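Local coordinates for apical membrane antigen 1-like protein, soluble form (Toxoplasma gondii, PDB 3ZLE) that may take part in host cell invasion, as a surface antigen of the AMA1 family in the sporozoite stage of the parasite, at residues Q26-G29 / S30-V34; S106-Q109 / E110-T114; E371-N375 / Q376-T380. One frame throughout, in Å; residues are numbered along the deposited sequence.

Interaction 1 (Q26-G29 / S30-V34)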
loop_
_atom_site.group_PDB
_atom_site.type_symbol
_atom_site.label_atom_id
_atom_site.label_comp_id
_atom_site.label_asym_id
_atom_site.label_seq_id
_atom_site.Cartn_x
_atom_site.Cartn_y
_atom_site.Cartn_z
ATOM N N GLN A 26 7.345 -10.829 2.352
ATOM C CA GLN A 26 8.766 -10.651 2.276
ATOM C C GLN A 26 9.197 -9.190 2.026
ATOM O O GLN A 26 10.002 -8.654 2.783
ATOM C CB GLN A 26 9.352 -11.572 1.243
ATOM C CG GLN A 26 10.869 -11.506 1.164
ATOM C CD GLN A 26 11.438 -12.782 0.592
ATOM O OE1 GLN A 26 10.885 -13.857 0.800
ATOM N NE2 GLN A 26 12.496 -12.659 -0.209
ATOM N N VAL A 27 8.725 -8.557 0.947
ATOM C CA VAL A 27 9.320 -7.244 0.558
ATOM C C VAL A 27 8.695 -6.082 1.373
ATOM O O VAL A 27 9.348 -5.121 1.664
ATOM C CB VAL A 27 9.224 -6.930 -0.963
ATOM C CG1 VAL A 27 9.876 -8.023 -1.811
ATOM C CG2 VAL A 27 7.774 -6.720 -1.392
ATOM N N HIS A 28 7.458 -6.213 1.792
ATOM C CA HIS A 28 6.876 -5.168 2.609
ATOM C C HIS A 28 6.971 -5.447 4.124
ATOM O O HIS A 28 7.485 -4.610 4.866
ATOM C CB HIS A 28 5.434 -4.889 2.172
ATOM C CG HIS A 28 4.787 -3.740 2.867
ATOM N ND1 HIS A 28 5.273 -2.448 2.804
ATOM C CD2 HIS A 28 3.690 -3.701 3.679
ATOM C CE1 HIS A 28 4.495 -1.664 3.537
ATOM N NE2 HIS A 28 3.517 -2.401 4.060
ATOM N N GLY A 29 6.482 -6.619 4.558
ATOM C CA GLY A 29 6.755 -7.154 5.911
ATOM C C GLY A 29 5.973 -6.487 7.041
ATOM O O GLY A 29 6.265 -6.675 8.223
ATOM N N SER A 30 4.928 -5.764 6.682
ATOM C CA SER A 30 4.127 -5.069 7.674
ATOM C C SER A 30 2.725 -4.879 7.142
ATOM O O SER A 30 2.413 -5.362 6.071
ATOM C CB SER A 30 4.771 -3.765 8.056
ATOM O OG SER A 30 4.179 -3.258 9.236
ATOM N N GLY A 31 1.830 -4.330 7.963
ATOM C CA GLY A 31 0.464 -4.106 7.515
ATOM C C GLY A 31 0.433 -3.099 6.368
ATOM O O GLY A 31 1.386 -2.304 6.183
ATOM N N ILE A 32 -0.674 -3.110 5.620
ATOM C CA ILE A 32 -0.828 -2.264 4.423
ATOM C C ILE A 32 -1.975 -1.291 4.656
ATOM O O ILE A 32 -1.758 -0.067 4.708
ATOM C CB ILE A 32 -1.096 -3.124 3.173
ATOM C CG1 ILE A 32 0.060 -4.132 2.973
ATOM C CG2 ILE A 32 -1.292 -2.248 1.948
ATOM C CD1 ILE A 32 -0.287 -5.294 2.077
ATOM N N PHE A 33 -3.155 -1.823 4.998
ATOM C CA PHE A 33 -4.328 -0.949 5.289
ATOM C C PHE A 33 -3.996 -0.037 6.461
ATOM O O PHE A 33 -3.902 1.194 6.303
ATOM C CB PHE A 33 -5.599 -1.774 5.547
ATOM C CG PHE A 33 -6.849 -0.938 5.810
ATOM C CD1 PHE A 33 -7.563 -0.344 4.743
ATOM C CD2 PHE A 33 -7.396 -0.876 7.074
ATOM C CE1 PHE A 33 -8.714 0.401 4.968
ATOM C CE2 PHE A 33 -8.562 -0.126 7.316
ATOM C CZ PHE A 33 -9.225 0.517 6.251
ATOM N N VAL A 34 -3.710 -0.642 7.617
ATOM C CA VAL A 34 -3.051 0.060 8.720
ATOM C C VAL A 34 -1.688 -0.591 9.029
ATOM O O VAL A 34 -1.588 -1.822 9.249
ATOM C CB VAL A 34 -3.897 0.011 9.995
ATOM C CG1 VAL A 34 -3.044 0.427 11.202
ATOM C CG2 VAL A 34 -5.126 0.902 9.856
#
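His28 NE2 donates a hydrogen bond to Gly31 O at 3.0 Å, with an N-H...O angle of 151°. The acceptor lies close to the imidazole plane, 9° out of it, whereas the donor stands above the carbonyl plane of Gly31 and so does not meet a lone pair head on. Because NE2 gives its hydrogen here and ND1 bonds to the backbone N of Cys50, both ring nitrogens are engaged and the rotation of the imidazole is fixed; the pattern is consistent with a neutral ring protonated on NE2. The side chain reaches forward because CG stands anti to the backbone N (chi1 -175°), which turns the ring along the chain that follows. Beside that bond, His28 CD2 comes within 3.2 Å of Ser30 O, and Ile32 CG1 packs obliquely against the ring, 3.7 Å from His28 CD2. Gly29 is where the chain leaves helical angles, at a positive phi that favours glycine. Ser30 OG turns to Asp35 OD1 for its hydrogen bond. The contact thus closes the turn that follows helix 24-27 and leads toward strand 38-40. It is buried, its centre about 8 Å from the centre of the chain; here Gly31 N bonds to Asp269, Ile32 and Val34 pair through their backbones with Ala267 and Asp269, and Phe33 and Val34 rest on Pro189 of strand 187-191.

Interaction 2 (S106-Q109 / E110-T114); sequences SLLQ and ERLGT
Ser106 O accepts the backbone N-H of Glu110 at 3.2 Å, with an N-H...O angle of 159°, the first of four successive i to i+4 bonds in the last turns of helix 105-112. Leu107 O continues the pattern by receiving Arg111 N at 2.8 Å, and the CB atoms of Glu110 and Arg111 both lie near this same oxygen. Leu108 carries the side-chain part of the contact. Its carbonyl O takes Leu112 N at 2.8 Å, though the bond is bent to 131°, while CB and CG of Leu112 lean over that oxygen. The CD2 methyl of Leu108 touches the aliphatic part of Arg111, 3.8 Å from CD, and the two side chains pass at a slant; the same methyl lies 4.1 Å from Leu112 CG. Leu112 reaches it with CG anti to its carbonyl carbon (chi1 -66°), beside the backbone N. Gln109 O is shared: it accepts Gly113 N at 3.3 Å and also a water at 2.6 Å, which donates a second bond to Gly113 O. Gln109 NE2 is hydrogen-bonded to Asp105 OD2, one turn back. Gly113 leaves helical angles at a positive phi, where a side chain would be jammed against the preceding carbonyl, so the position by itself calls for glycine where the chain leaves the helix. Leu108 and Leu112 also face helix 120-129, where both meet Arg123 and Leu108 meets Tyr127. Chemically, the contact divides in two: main-chain bonds occupy the carbonyls of Ser106 to Gln109, and a water links Gln109 O to Gly113 O, while Leu108, Leu112 and the methylenes of Arg111 form an apolar patch whose leucines turn toward the neighbouring helix and the guanidinium of Arg111 leads away from residues 106-109.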
loop_
_atom_site.group_PDB
_atom_site.type_symbol
_atom_site.label_atom_id
_atom_site.label_comp_id
_atom_site.label_asym_id
_atom_site.label_seq_id
_atom_site.Cartn_x
_atom_site.Cartn_y
_atom_site.Cartn_z
ATOM N N SER A 106 12.130 19.936 -4.650
ATOM C CA SER A 106 13.232 20.781 -5.116
ATOM C C SER A 106 14.208 21.040 -3.984
ATOM O O SER A 106 15.407 20.907 -4.154
ATOM C CB SER A 106 12.660 22.156 -5.525
ATOM O OG SER A 106 12.479 22.183 -6.906
ATOM N N LEU A 107 13.669 21.543 -2.883
ATOM C CA LEU A 107 14.449 21.930 -1.732
ATOM C C LEU A 107 15.082 20.750 -1.038
ATOM O O LEU A 107 16.058 20.921 -0.307
ATOM C CB LEU A 107 13.568 22.659 -0.720
ATOM C CG LEU A 107 13.621 24.178 -0.718
ATOM C CD1 LEU A 107 13.484 24.746 -2.141
ATOM C CD2 LEU A 107 12.513 24.711 0.196
ATOM N N LEU A 108 14.400 19.603 -1.077
ATOM C CA LEU A 108 14.895 18.437 -0.383
ATOM C C LEU A 108 16.113 17.922 -1.138
ATOM O O LEU A 108 17.027 17.368 -0.559
ATOM C CB LEU A 108 13.828 17.358 -0.341
ATOM C CG LEU A 108 13.280 16.991 1.013
ATOM C CD1 LEU A 108 12.628 15.607 0.889
ATOM C CD2 LEU A 108 14.399 17.013 2.069
ATOM N N GLN A 109 16.006 17.908 -2.434
ATOM C CA GLN A 109 17.148 17.612 -3.277
ATOM C C GLN A 109 18.320 18.512 -2.887
ATOM O O GLN A 109 19.433 18.039 -2.736
ATOM C CB GLN A 109 16.785 17.856 -4.735
ATOM C CG GLN A 109 15.759 16.879 -5.296
ATOM C CD GLN A 109 15.360 17.242 -6.727
ATOM O OE1 GLN A 109 16.177 17.755 -7.510
ATOM N NE2 GLN A 109 14.121 16.975 -7.073
ATOM N N GLU A 110 18.064 19.811 -2.719
ATOM C CA GLU A 110 19.123 20.695 -2.235
ATOM C C GLU A 110 19.614 20.303 -0.862
ATOM O O GLU A 110 20.813 20.275 -0.617
ATOM C CB GLU A 110 18.688 22.156 -2.227
ATOM C CG GLU A 110 18.988 22.873 -3.525
ATOM C CD GLU A 110 19.069 24.378 -3.346
ATOM O OE1 GLU A 110 19.020 24.858 -2.180
ATOM O OE2 GLU A 110 19.151 25.080 -4.375
ATOM N N ARG A 111 18.697 20.052 0.057
ATOM C CA ARG A 111 19.118 19.751 1.416
ATOM C C ARG A 111 19.773 18.354 1.644
ATOM O O ARG A 111 20.587 18.195 2.546
ATOM C CB ARG A 111 18.018 20.094 2.432
ATOM C CG ARG A 111 17.639 18.993 3.401
ATOM C CD ARG A 111 16.388 19.382 4.189
ATOM N NE ARG A 111 16.671 20.394 5.217
ATOM C CZ ARG A 111 17.072 20.109 6.457
ATOM N NH1 ARG A 111 17.181 18.843 6.853
ATOM N NH2 ARG A 111 17.363 21.089 7.304
ATOM N N LEU A 112 19.572 17.423 0.718
ATOM C CA LEU A 112 20.113 16.076 0.872
ATOM C C LEU A 112 21.423 15.870 0.156
ATOM O O LEU A 112 22.041 14.803 0.261
ATOM C CB LEU A 112 19.115 15.046 0.391
ATOM C CG LEU A 112 17.854 14.970 1.242
ATOM C CD1 LEU A 112 16.822 14.008 0.676
ATOM C CD2 LEU A 112 18.091 14.787 2.753
ATOM N N GLY A 113 21.720 16.791 -0.741
ATOM C CA GLY A 113 22.980 16.819 -1.389
ATOM C C GLY A 113 23.225 16.039 -2.667
ATOM O O GLY A 113 22.431 15.209 -3.132
ATOM N N THR A 114 24.441 16.231 -3.125
ATOM C CA THR A 114 25.029 15.553 -4.218
ATOM C C THR A 114 24.841 14.013 -4.271
ATOM O O THR A 114 24.654 13.473 -5.321
ATOM C CB THR A 114 26.486 16.002 -4.296
ATOM O OG1 THR A 114 26.555 17.180 -5.103
ATOM C CG2 THR A 114 27.411 14.951 -4.814
HETATM O O HOH W 1 19.730 15.744 -3.906
#

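Interaction 3 (E371-N375 / Q376-T380)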
loop_
_atom_site.group_PDB
_atom_site.type_symbol
_atom_site.label_atom_id
_atom_site.label_comp_id
_atom_site.label_asym_id
_atom_site.label_seq_id
_atom_site.Cartn_x
_atom_site.Cartn_y
_atom_site.Cartn_z
ATOM N N GLU A 371 4.611 -19.941 -24.171
ATOM C CA GLU A 371 5.673 -19.656 -25.118
ATOM C C GLU A 371 6.018 -18.181 -25.200
ATOM O O GLU A 371 5.378 -17.331 -24.559
ATOM C CB GLU A 371 5.380 -20.145 -26.547
ATOM C CG GLU A 371 4.425 -21.308 -26.735
ATOM C CD GLU A 371 3.916 -21.369 -28.172
ATOM O OE1 GLU A 371 4.710 -21.712 -29.067
ATOM O OE2 GLU A 371 2.760 -20.966 -28.419
ATOM N N CYS A 372 6.957 -17.893 -26.110
ATOM C CA CYS A 372 7.340 -16.540 -26.449
ATOM C C CYS A 372 7.093 -16.267 -27.917
ATOM O O CYS A 372 7.881 -16.656 -28.769
ATOM C CB CYS A 372 8.815 -16.315 -26.197
ATOM S SG CYS A 372 9.198 -14.565 -25.900
ATOM N N VAL A 373 6.191 -15.347 -28.157
ATOM C CA VAL A 373 5.729 -15.064 -29.480
ATOM C C VAL A 373 5.900 -13.553 -29.614
ATOM O O VAL A 373 5.359 -12.811 -28.808
ATOM C CB VAL A 373 4.227 -15.406 -29.539
ATOM C CG1 VAL A 373 3.597 -14.911 -30.807
ATOM C CG2 VAL A 373 3.984 -16.894 -29.282
ATOM N N GLY A 374 6.725 -13.103 -30.549
ATOM C CA GLY A 374 6.905 -11.666 -30.734
ATOM C C GLY A 374 7.457 -11.049 -29.458
ATOM O O GLY A 374 7.030 -9.985 -29.032
ATOM N N ASN A 375 8.301 -11.813 -28.781
ATOM C CA ASN A 375 8.900 -11.387 -27.533
ATOM C C ASN A 375 7.967 -11.114 -26.374
ATOM O O ASN A 375 8.359 -10.444 -25.419
ATOM C CB ASN A 375 9.838 -10.204 -27.775
ATOM C CG ASN A 375 11.089 -10.621 -28.484
ATOM O OD1 ASN A 375 11.327 -11.817 -28.698
ATOM N ND2 ASN A 375 11.913 -9.667 -28.820
ATOM N N GLN A 376 6.766 -11.685 -26.404
ATOM C CA GLN A 376 5.830 -11.534 -25.276
ATOM C C GLN A 376 5.365 -12.872 -24.741
ATOM O O GLN A 376 5.288 -13.838 -25.474
ATOM C CB GLN A 376 4.631 -10.650 -25.646
ATOM C CG GLN A 376 4.982 -9.166 -25.748
ATOM C CD GLN A 376 3.793 -8.299 -26.146
ATOM O OE1 GLN A 376 2.633 -8.684 -25.957
ATOM N NE2 GLN A 376 4.077 -7.110 -26.685
ATOM N N PHE A 377 5.191 -12.953 -23.429
ATOM C CA PHE A 377 4.689 -14.149 -22.819
ATOM C C PHE A 377 3.348 -14.500 -23.436
ATOM O O PHE A 377 2.503 -13.618 -23.653
ATOM C CB PHE A 377 4.541 -13.970 -21.304
ATOM C CG PHE A 377 5.746 -14.398 -20.536
ATOM C CD1 PHE A 377 5.960 -15.740 -20.256
ATOM C CD2 PHE A 377 6.733 -13.472 -20.187
ATOM C CE1 PHE A 377 7.075 -16.140 -19.543
ATOM C CE2 PHE A 377 7.883 -13.872 -19.504
ATOM C CZ PHE A 377 8.040 -15.207 -19.161
ATOM N N ASP A 378 3.158 -15.790 -23.711
ATOM C CA ASP A 378 1.890 -16.266 -24.208
ATOM C C ASP A 378 1.513 -17.591 -23.549
ATOM O O ASP A 378 2.352 -18.471 -23.360
ATOM C CB ASP A 378 1.936 -16.400 -25.725
ATOM C CG ASP A 378 0.553 -16.248 -26.378
ATOM O OD1 ASP A 378 -0.275 -15.460 -25.862
ATOM O OD2 ASP A 378 0.284 -16.956 -27.386
ATOM N N GLN A 379 0.276 -17.653 -23.077
ATOM C CA GLN A 379 -0.293 -18.859 -22.514
ATOM C C GLN A 379 -1.526 -19.204 -23.337
ATOM O O GLN A 379 -2.459 -18.422 -23.394
ATOM C CB GLN A 379 -0.717 -18.612 -21.078
ATOM C CG GLN A 379 -1.194 -19.867 -20.351
ATOM C CD GLN A 379 -0.978 -19.771 -18.874
ATOM O OE1 GLN A 379 0.005 -19.198 -18.437
ATOM N NE2 GLN A 379 -1.946 -20.228 -18.092
ATOM N N THR A 380 -1.549 -20.378 -23.949
ATOM C CA THR A 380 -2.737 -20.779 -24.715
ATOM C C THR A 380 -3.078 -22.235 -24.483
ATOM O O THR A 380 -2.203 -23.045 -24.225
ATOM C CB THR A 380 -2.521 -20.610 -26.217
ATOM O OG1 THR A 380 -1.367 -21.354 -26.596
ATOM C CG2 THR A 380 -2.332 -19.143 -26.584
HETATM O O HOH W 2 0.963 -20.277 -26.284
#
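Glu371 and Asp378 form an antiparallel hydrogen-bonded pair: Glu371 N donates to Asp378 O and Asp378 N to Glu371 O, both at 2.8 Å. Val373 and Gln376 make the next such pair, and between them Cys372 faces Phe377 in a non-hydrogen-bonded one. The chain reverses through a type I' turn from Val373 to Gln376, with Gly374 and Asn375 at its corners, both at positive phi; this is a two-residue beta hairpin. Its closing bond, Gln376 N to Val373 O, is 3.0 Å long but approaches well above the carbonyl plane, whereas Val373 N lies in the carbonyl plane of Gln376, with an N-H...O angle of 169°. Cys372 CA adds a weak CA-H...O contact to Gln376 O, at 3.5 Å.

On the face bearing Glu371, Val373, Gln376 and Asp378, the Val373 CG2 methyl lies diagonally against Asp378 CB at 4.1 Å. CG2 comes there because it stands anti to the carbonyl carbon of Val373 while CG1 takes the position anti to N. A water donates to Glu371 OE2 at 2.9 Å and accepts from Thr380 OG1 at 2.6 Å, adding a side-chain link between the strands beside their backbone bonds. Glu371 OE2 and Asp378 OD2 stand 4.8 Å apart, a proximity that could modestly raise their proton affinities.

Cys372 and Phe377 point to the other face, Cys372 in a disulfide with Cys350 and Phe377 against Trp9 and Phe15. The hairpin joins strands 366-373 and 376-383 of a three-stranded antiparallel sheet, with 376-383 at its edge; Asn375 OD1 bonds to Ser352 N, and Phe377 and Gln379 pack on strand 326-330.

In the fold
The three contacts come in series along the chain and none touches another. Interaction 1 lies deepest, about 8 Å from the chain centre, in the loop after helix 24-27. Interaction 2, the end of helix 105-112, is about 29 Å from it centre to centre and belongs to the surface. Interaction 3 is the hairpin of strands 366-373 and 376-383, its centre about 33 Å from interaction 1 and 44 Å from interaction 2. Interactions 2 and 3 are held mainly by main-chain bonds, interaction 1 by a histidine side chain bonded to a main-chain carbonyl. The three lie at separate points of this ectodomain fragment: a buried turn, a surface helix end, and a disulfide-linked hairpin far from the centre.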